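Local structure of MEM-A1 (6E0S) at residues Ile87-Glu92 / Lys119-Gly124; Glu102-Ser107 / Val142-Ala147. The protein probably hydrolyses the amide bond of beta-lactam antibiotics, as a zinc-dependent metallo-beta-lactamase of subclass B3 from a soil metagenome. One frame throughout, in Å; residues are numbered along the deposited sequence.

Contact 1 (Ile87-Glu92 / Lys119-Gly124). With ZN (zinc ion), chain B.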
ATOM      1  N   ILE A  87      10.648   4.211   4.442  1.00 16.43           N
ATOM      2  CA  ILE A  87       9.667   4.115   3.370  1.00 15.88           C
ATOM      3  C   ILE A  87       9.182   2.679   3.378  1.00 16.90           C
ATOM      4  O   ILE A  87      10.004   1.757   3.305  1.00 18.73           O
ATOM      5  CB  ILE A  87      10.258   4.498   2.008  1.00 16.56           C
ATOM      6  CG1 ILE A  87      10.639   5.982   1.998  1.00 16.66           C
ATOM      7  CG2 ILE A  87       9.232   4.221   0.915  1.00 14.81           C
ATOM      8  CD1 ILE A  87      11.573   6.388   0.778  1.00 17.18           C
ATOM      9  N   LEU A  88       7.865   2.487   3.530  1.00 15.22           N
ATOM     10  CA  LEU A  88       7.278   1.146   3.584  1.00 15.42           C
ATOM     11  C   LEU A  88       6.609   0.851   2.253  1.00 16.12           C
ATOM     12  O   LEU A  88       6.081   1.754   1.608  1.00 17.40           O
ATOM     13  CB  LEU A  88       6.242   1.024   4.709  1.00 18.11           C
ATOM     14  CG  LEU A  88       6.559   1.684   6.041  1.00 18.61           C
ATOM     15  CD1 LEU A  88       5.431   1.460   7.099  1.00 17.34           C
ATOM     16  CD2 LEU A  88       7.950   1.263   6.565  1.00 18.66           C
ATOM     17  N   ASN A  89       6.651  -0.399   1.816  1.00 15.83           N
ATOM     18  CA  ASN A  89       6.033  -0.775   0.542  1.00 17.19           C
ATOM     19  C   ASN A  89       4.836  -1.687   0.783  1.00 18.03           C
ATOM     20  O   ASN A  89       4.908  -2.615   1.599  1.00 18.58           O
ATOM     21  CB  ASN A  89       7.063  -1.459  -0.352  1.00 16.65           C
ATOM     22  CG  ASN A  89       6.495  -1.905  -1.704  1.00 17.85           C
ATOM     23  OD1 ASN A  89       6.773  -3.019  -2.149  1.00 17.34           O
ATOM     24  ND2 ASN A  89       5.748  -1.022  -2.380  1.00 17.62           N
ATOM     25  N   SER A  90       3.727  -1.400   0.102  1.00 18.31           N
ATOM     26  CA  SER A  90       2.580  -2.304   0.062  1.00 18.72           C
ATOM     27  C   SER A  90       2.896  -3.494  -0.852  1.00 19.27           C
ATOM     28  O   SER A  90       3.047  -4.621  -0.372  1.00 21.21           O
ATOM     29  CB  SER A  90       1.314  -1.565  -0.407  1.00 16.36           C
ATOM     30  OG  SER A  90       1.476  -1.065  -1.722  1.00 16.66           O
ATOM     31  N   HIS A  91       3.076  -3.283  -2.160  1.00 18.31           N
ATOM     32  CA  HIS A  91       3.537  -4.412  -2.950  1.00 17.18           C
ATOM     33  C   HIS A  91       4.481  -3.967  -4.072  1.00 16.52           C
ATOM     34  O   HIS A  91       4.538  -2.796  -4.479  1.00 15.96           O
ATOM     35  CB  HIS A  91       2.362  -5.264  -3.482  1.00 18.62           C
ATOM     36  CG  HIS A  91       1.558  -4.597  -4.549  1.00 21.13           C
ATOM     37  ND1 HIS A  91       0.392  -3.909  -4.291  1.00 21.45           N
ATOM     38  CD2 HIS A  91       1.753  -4.519  -5.888  1.00 21.54           C
ATOM     39  CE1 HIS A  91      -0.093  -3.430  -5.424  1.00 21.93           C
ATOM     40  NE2 HIS A  91       0.722  -3.776  -6.406  1.00 21.23           N
ATOM     41  N   GLU A  92       5.235  -4.947  -4.546  1.00 18.01           N
ATOM     42  CA  GLU A  92       6.498  -4.737  -5.244  1.00 20.08           C
ATOM     43  C   GLU A  92       6.301  -4.602  -6.744  1.00 19.75           C
ATOM     44  O   GLU A  92       7.025  -5.191  -7.541  1.00 21.13           O
ATOM     45  CB  GLU A  92       7.456  -5.879  -4.888  1.00 19.75           C
ATOM     46  CG  GLU A  92       6.948  -7.342  -5.219  1.00 18.61           C
ATOM     47  CD  GLU A  92       6.120  -8.017  -4.094  1.00 19.95           C
ATOM     48  OE1 GLU A  92       6.170  -9.268  -3.950  1.00 19.14           O
ATOM     49  OE2 GLU A  92       5.396  -7.300  -3.367  1.00 19.37           O
ATOM     50  N   LYS A 119      13.077  -8.729  -1.859  1.00 23.11           N
ATOM     51  CA  LYS A 119      13.944  -9.294  -2.893  1.00 26.56           C
ATOM     52  C   LYS A 119      13.744  -8.591  -4.218  1.00 23.16           C
ATOM     53  O   LYS A 119      14.719  -8.288  -4.918  1.00 22.21           O
ATOM     54  CB  LYS A 119      13.682 -10.785  -3.062  1.00 31.12           C
ATOM     55  CG  LYS A 119      14.218 -11.606  -1.925  1.00 35.74           C
ATOM     56  CD  LYS A 119      14.070 -13.083  -2.201  1.00 40.22           C
ATOM     57  CE  LYS A 119      12.637 -13.524  -2.016  1.00 43.74           C
ATOM     58  NZ  LYS A 119      12.587 -14.887  -1.385  1.00 47.58           N
ATOM     59  N   VAL A 120      12.488  -8.330  -4.577  1.00 20.28           N
ATOM     60  CA  VAL A 120      12.195  -7.606  -5.810  1.00 20.07           C
ATOM     61  C   VAL A 120      12.653  -6.161  -5.714  1.00 19.84           C
ATOM     62  O   VAL A 120      13.165  -5.595  -6.688  1.00 19.14           O
ATOM     63  CB  VAL A 120      10.693  -7.691  -6.140  1.00 18.98           C
ATOM     64  CG1 VAL A 120      10.338  -6.786  -7.352  1.00 17.99           C
ATOM     65  CG2 VAL A 120      10.331  -9.119  -6.450  1.00 18.57           C
ATOM     66  N   LEU A 121      12.421  -5.509  -4.574  1.00 17.82           N
ATOM     67  CA  LEU A 121      12.831  -4.113  -4.480  1.00 17.52           C
ATOM     68  C   LEU A 121      14.330  -3.983  -4.658  1.00 18.57           C
ATOM     69  O   LEU A 121      14.812  -3.056  -5.318  1.00 18.64           O
ATOM     70  CB  LEU A 121      12.405  -3.510  -3.137  1.00 17.79           C
ATOM     71  CG  LEU A 121      10.896  -3.471  -2.885  1.00 19.14           C
ATOM     72  CD1 LEU A 121      10.574  -2.613  -1.686  1.00 20.05           C
ATOM     73  CD2 LEU A 121      10.130  -2.994  -4.119  1.00 19.46           C
ATOM     74  N   ARG A 122      15.090  -4.890  -4.059  1.00 20.60           N
ATOM     75  CA  ARG A 122      16.545  -4.782  -4.117  1.00 25.72           C
ATOM     76  C   ARG A 122      17.071  -4.966  -5.539  1.00 24.97           C
ATOM     77  O   ARG A 122      18.036  -4.301  -5.944  1.00 24.36           O
ATOM     78  CB  ARG A 122      17.146  -5.825  -3.179  1.00 33.83           C
ATOM     79  CG  ARG A 122      18.466  -5.459  -2.586  1.00 42.59           C
ATOM     80  CD  ARG A 122      18.841  -6.474  -1.534  1.00 47.73           C
ATOM     81  NE  ARG A 122      19.582  -5.884  -0.432  1.00 53.82           N
ATOM     82  CZ  ARG A 122      20.268  -6.599   0.452  1.00 61.34           C
ATOM     83  NH1 ARG A 122      20.296  -7.923   0.343  1.00 64.04           N
ATOM     84  NH2 ARG A 122      20.924  -5.998   1.440  1.00 65.89           N
ATOM     85  N   SER A 123      16.476  -5.888  -6.304  1.00 25.60           N
ATOM     86  CA  SER A 123      16.939  -6.156  -7.662  1.00 24.45           C
ATOM     87  C   SER A 123      16.220  -5.329  -8.724  1.00 23.08           C
ATOM     88  O   SER A 123      16.756  -5.167  -9.835  1.00 23.74           O
ATOM     89  CB  SER A 123      16.766  -7.631  -8.014  1.00 25.37           C
ATOM     90  OG  SER A 123      15.384  -7.926  -8.179  1.00 23.94           O
ATOM     91  N   GLY A 124      15.034  -4.813  -8.421  1.00 21.08           N
ATOM     92  CA  GLY A 124      14.218  -4.195  -9.444  1.00 22.03           C
ATOM     93  C   GLY A 124      13.529  -5.174 -10.373  1.00 22.44           C
ATOM     94  O   GLY A 124      12.791  -4.737 -11.266  1.00 22.69           O
TER
HETATM   95 ZN    ZN B 301       0.050  -4.701  -8.357  0.52 30.92          ZN
HETATM   96  O   HOH W   1      -0.358  -3.541  -9.888  1.00 35.00           O
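N89 and E92 pack on V120 and L121 where strand 84-88 runs into the H-x-H-x-D-H zinc motif of the metallo-beta-lactamase fold. H91 opens that motif. Its NE2 binds zinc at 2.3 Å, and H93, H169 and a water complete the coordination of this zinc. The helix 115-123 side of the contact is aliphatic. L121 CD1 lies 3.9 Å from N89 OD1; L121 CD2 bridges to E92, 4.0 Å from E92 CB. V120 meets E92 at about a right angle, with V120 CB 3.9 Å from E92 CG. V120 CG1 also reaches the backbone, 3.7 Å from E92 O. E92 CG sits between its own backbone N and carbonyl carbon (chi1 58°). The chain then bends at chi2 and carries the carboxylate away from the helix, where OE2 bonds T170 OG1. N89 ND2 donates to H91 O at 3.0 Å, approaching from above the carbonyl plane. ND2 also bonds D60 OD1. The two segments thus meet by van der Waals contact alone. N89 ND2 is held by H91 O and D60, and E92 OE2 by T170, next to the ligand H169; the N89 bond probably helps fix the backbone at H91.

Contact 2 (Glu102-Ser107 / Val142-Ala147); sequences ELQRLS and VANTRA
The flat amide of Q104 reaches across to V142, A143 and N144. V142 CG1 stands off one side of the amide plane, 3.6 Å from Q104 OE1. N144 CB stands off the other side, 3.5 Å from Q104 NE2. At the NH2 end, Q104 NE2 points at A143 O with a nearly straight N-H...O angle of 174°. The modelled separation of Q104 NE2 and A143 O is only 2.3 Å. That is too short for an ordinary hydrogen bond, so its exact length is doubtful. Q104 NE2 also bonds A109 O, so two backbone carbonyls draw on the same amide nitrogen. The Q104 side chain gets there by full extension, with CG anti to the backbone N (chi1 180°).

The second flat group, the R105 guanidinium, is turned to E102 in its own helix. R105 NE meets E102 OE1 at 2.9 Å, at the guanidinium edge and in its plane. R105 NH2 meets E102 OE2, tilted a little from that plane. The result is a side-on, two-nitrogen salt bridge spaced i to i+3.

V111 of strand 110-114 touches both Q104 and V142. L103 and L106 face helix 66-76, and L103 also touches I87 of strand 84-88. Contact 2 therefore joins helix 100-107 to the loop leading into the edge strand 145-148.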
ATOM      1  N   GLU A 102      13.609   6.901  -6.158  1.00 18.23           N
ATOM      2  CA  GLU A 102      13.836   8.344  -6.175  1.00 19.50           C
ATOM      3  C   GLU A 102      13.518   8.974  -4.819  1.00 18.91           C
ATOM      4  O   GLU A 102      14.237   9.868  -4.346  1.00 19.08           O
ATOM      5  CB  GLU A 102      13.000   8.978  -7.278  1.00 20.40           C
ATOM      6  CG  GLU A 102      12.839  10.508  -7.193  1.00 21.85           C
ATOM      7  CD  GLU A 102      14.138  11.281  -7.459  1.00 25.54           C
ATOM      8  OE1 GLU A 102      15.152  10.670  -7.874  1.00 26.08           O
ATOM      9  OE2 GLU A 102      14.138  12.520  -7.259  1.00 27.32           O
ATOM     10  N   LEU A 103      12.439   8.529  -4.186  1.00 18.19           N
ATOM     11  CA  LEU A 103      12.090   9.064  -2.870  1.00 17.51           C
ATOM     12  C   LEU A 103      13.146   8.682  -1.844  1.00 16.84           C
ATOM     13  O   LEU A 103      13.477   9.472  -0.955  1.00 15.23           O
ATOM     14  CB  LEU A 103      10.696   8.571  -2.456  1.00 16.21           C
ATOM     15  CG  LEU A 103       9.576   9.350  -3.153  1.00 18.60           C
ATOM     16  CD1 LEU A 103       8.277   8.562  -3.146  1.00 18.93           C
ATOM     17  CD2 LEU A 103       9.321  10.721  -2.490  1.00 20.10           C
ATOM     18  N   GLN A 104      13.699   7.483  -1.960  1.00 16.57           N
ATOM     19  CA  GLN A 104      14.838   7.130  -1.109  1.00 18.02           C
ATOM     20  C   GLN A 104      16.056   8.002  -1.405  1.00 19.63           C
ATOM     21  O   GLN A 104      16.777   8.396  -0.479  1.00 21.26           O
ATOM     22  CB  GLN A 104      15.192   5.657  -1.280  1.00 20.61           C
ATOM     23  CG  GLN A 104      16.367   5.256  -0.428  1.00 23.34           C
ATOM     24  CD  GLN A 104      16.890   3.916  -0.787  1.00 25.90           C
ATOM     25  OE1 GLN A 104      17.255   3.686  -1.945  1.00 27.22           O
ATOM     26  NE2 GLN A 104      16.911   2.988   0.188  1.00 25.29           N
ATOM     27  N   ARG A 105      16.292   8.333  -2.681  1.00 18.43           N
ATOM     28  CA  ARG A 105      17.418   9.218  -3.025  1.00 19.23           C
ATOM     29  C   ARG A 105      17.266  10.601  -2.385  1.00 18.41           C
ATOM     30  O   ARG A 105      18.260  11.214  -1.951  1.00 19.24           O
ATOM     31  CB  ARG A 105      17.543   9.349  -4.556  1.00 20.49           C
ATOM     32  CG  ARG A 105      18.724  10.213  -4.974  1.00 25.98           C
ATOM     33  CD  ARG A 105      18.692  10.569  -6.460  1.00 29.63           C
ATOM     34  NE  ARG A 105      17.649  11.537  -6.795  1.00 30.52           N
ATOM     35  CZ  ARG A 105      17.777  12.850  -6.607  1.00 32.39           C
ATOM     36  NH1 ARG A 105      18.905  13.324  -6.093  1.00 31.78           N
ATOM     37  NH2 ARG A 105      16.786  13.686  -6.928  1.00 34.17           N
ATOM     38  N   LEU A 106      16.037  11.129  -2.362  1.00 18.12           N
ATOM     39  CA  LEU A 106      15.792  12.460  -1.806  1.00 21.22           C
ATOM     40  C   LEU A 106      15.913  12.477  -0.283  1.00 20.83           C
ATOM     41  O   LEU A 106      16.253  13.511   0.294  1.00 20.77           O
ATOM     42  CB  LEU A 106      14.396  12.949  -2.216  1.00 21.33           C
ATOM     43  CG  LEU A 106      14.153  13.281  -3.692  1.00 22.37           C
ATOM     44  CD1 LEU A 106      12.653  13.517  -3.978  1.00 21.21           C
ATOM     45  CD2 LEU A 106      14.954  14.492  -4.114  1.00 22.29           C
ATOM     46  N   SER A 107      15.620  11.358   0.373  1.00 18.84           N
ATOM     47  CA  SER A 107      15.425  11.321   1.820  1.00 18.51           C
ATOM     48  C   SER A 107      16.574  10.691   2.596  1.00 19.07           C
ATOM     49  O   SER A 107      16.807  11.088   3.738  1.00 19.11           O
ATOM     50  CB  SER A 107      14.145  10.545   2.163  1.00 17.31           C
ATOM     51  OG  SER A 107      14.213   9.209   1.702  1.00 18.15           O
ATOM     52  N   VAL A 142      16.740  -0.726  -5.490  1.00 23.40           N
ATOM     53  CA  VAL A 142      16.636   0.081  -4.274  1.00 24.16           C
ATOM     54  C   VAL A 142      17.660  -0.444  -3.288  1.00 24.80           C
ATOM     55  O   VAL A 142      17.711  -1.652  -3.031  1.00 23.53           O
ATOM     56  CB  VAL A 142      15.224   0.025  -3.669  1.00 23.56           C
ATOM     57  CG1 VAL A 142      15.212   0.733  -2.280  1.00 23.71           C
ATOM     58  CG2 VAL A 142      14.209   0.676  -4.599  1.00 23.93           C
ATOM     59  N   ALA A 143      18.477   0.458  -2.746  1.00 27.13           N
ATOM     60  CA  ALA A 143      19.470   0.104  -1.750  1.00 29.20           C
ATOM     61  C   ALA A 143      18.895   0.349  -0.357  1.00 26.50           C
ATOM     62  O   ALA A 143      17.785   0.850  -0.214  1.00 26.97           O
ATOM     63  CB  ALA A 143      20.746   0.911  -1.969  1.00 32.54           C
ATOM     64  N   ASN A 144      19.668   0.016   0.682  1.00 26.70           N
ATOM     65  CA  ASN A 144      19.292   0.309   2.070  1.00 25.27           C
ATOM     66  C   ASN A 144      17.898  -0.242   2.396  1.00 22.84           C
ATOM     67  O   ASN A 144      17.042   0.438   2.971  1.00 20.97           O
ATOM     68  CB  ASN A 144      19.371   1.816   2.353  1.00 27.14           C
ATOM     69  CG  ASN A 144      20.807   2.371   2.312  1.00 31.96           C
ATOM     70  OD1 ASN A 144      21.813   1.630   2.343  1.00 34.84           O
ATOM     71  ND2 ASN A 144      20.909   3.698   2.271  1.00 31.99           N
ATOM     72  N   THR A 145      17.665  -1.503   2.035  1.00 23.90           N
ATOM     73  CA  THR A 145      16.392  -2.139   2.357  1.00 23.10           C
ATOM     74  C   THR A 145      16.528  -2.989   3.616  1.00 22.93           C
ATOM     75  O   THR A 145      17.627  -3.310   4.067  1.00 24.36           O
ATOM     76  CB  THR A 145      15.873  -3.017   1.204  1.00 23.94           C
ATOM     77  OG1 THR A 145      16.823  -4.059   0.931  1.00 25.19           O
ATOM     78  CG2 THR A 145      15.664  -2.202  -0.061  1.00 25.24           C
ATOM     79  N   ARG A 146      15.382  -3.353   4.183  1.00 22.84           N
ATOM     80  CA  ARG A 146      15.359  -4.270   5.315  1.00 23.27           C
ATOM     81  C   ARG A 146      14.042  -5.029   5.253  1.00 22.02           C
ATOM     82  O   ARG A 146      13.000  -4.414   5.038  1.00 20.20           O
ATOM     83  CB  ARG A 146      15.473  -3.526   6.649  1.00 24.43           C
ATOM     84  CG  ARG A 146      15.245  -4.404   7.862  1.00 27.51           C
ATOM     85  CD  ARG A 146      15.858  -3.809   9.149  1.00 31.28           C
ATOM     86  NE  ARG A 146      15.484  -2.413   9.373  1.00 32.53           N
ATOM     87  CZ  ARG A 146      14.379  -2.026  10.011  1.00 34.04           C
ATOM     88  NH1 ARG A 146      13.529  -2.920  10.487  1.00 33.24           N
ATOM     89  NH2 ARG A 146      14.123  -0.733  10.175  1.00 35.88           N
ATOM     90  N   ALA A 147      14.084  -6.343   5.433  1.00 22.09           N
ATOM     91  CA  ALA A 147      12.845  -7.115   5.420  1.00 21.00           C
ATOM     92  C   ALA A 147      12.189  -7.012   6.783  1.00 20.86           C
ATOM     93  O   ALA A 147      12.882  -6.972   7.808  1.00 21.11           O
ATOM     94  CB  ALA A 147      13.118  -8.587   5.103  1.00 21.92           C
TER

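Overall arrangement
Contacts 1 and 2 have their centres 10 Å apart, and both reach the same mixed sheet. Strand 110-114 lies between strand 84-88 of contact 1 and strand 145-148 of contact 2. Their segments alternate along the chain, and they touch directly. L121 O and V142 N are 3.0 Å apart, a probable hydrogen bond that ties helix 115-123 to the loop before strand 145-148. I87 CD1 packs 3.6 Å from Q104 N, so strand 84-88 also meets helix 100-107. Only contact 1 holds a zinc ligand. Contact 2 is structural packing farther out, with Q104 NE2 20.4 Å from the zinc bound by H91.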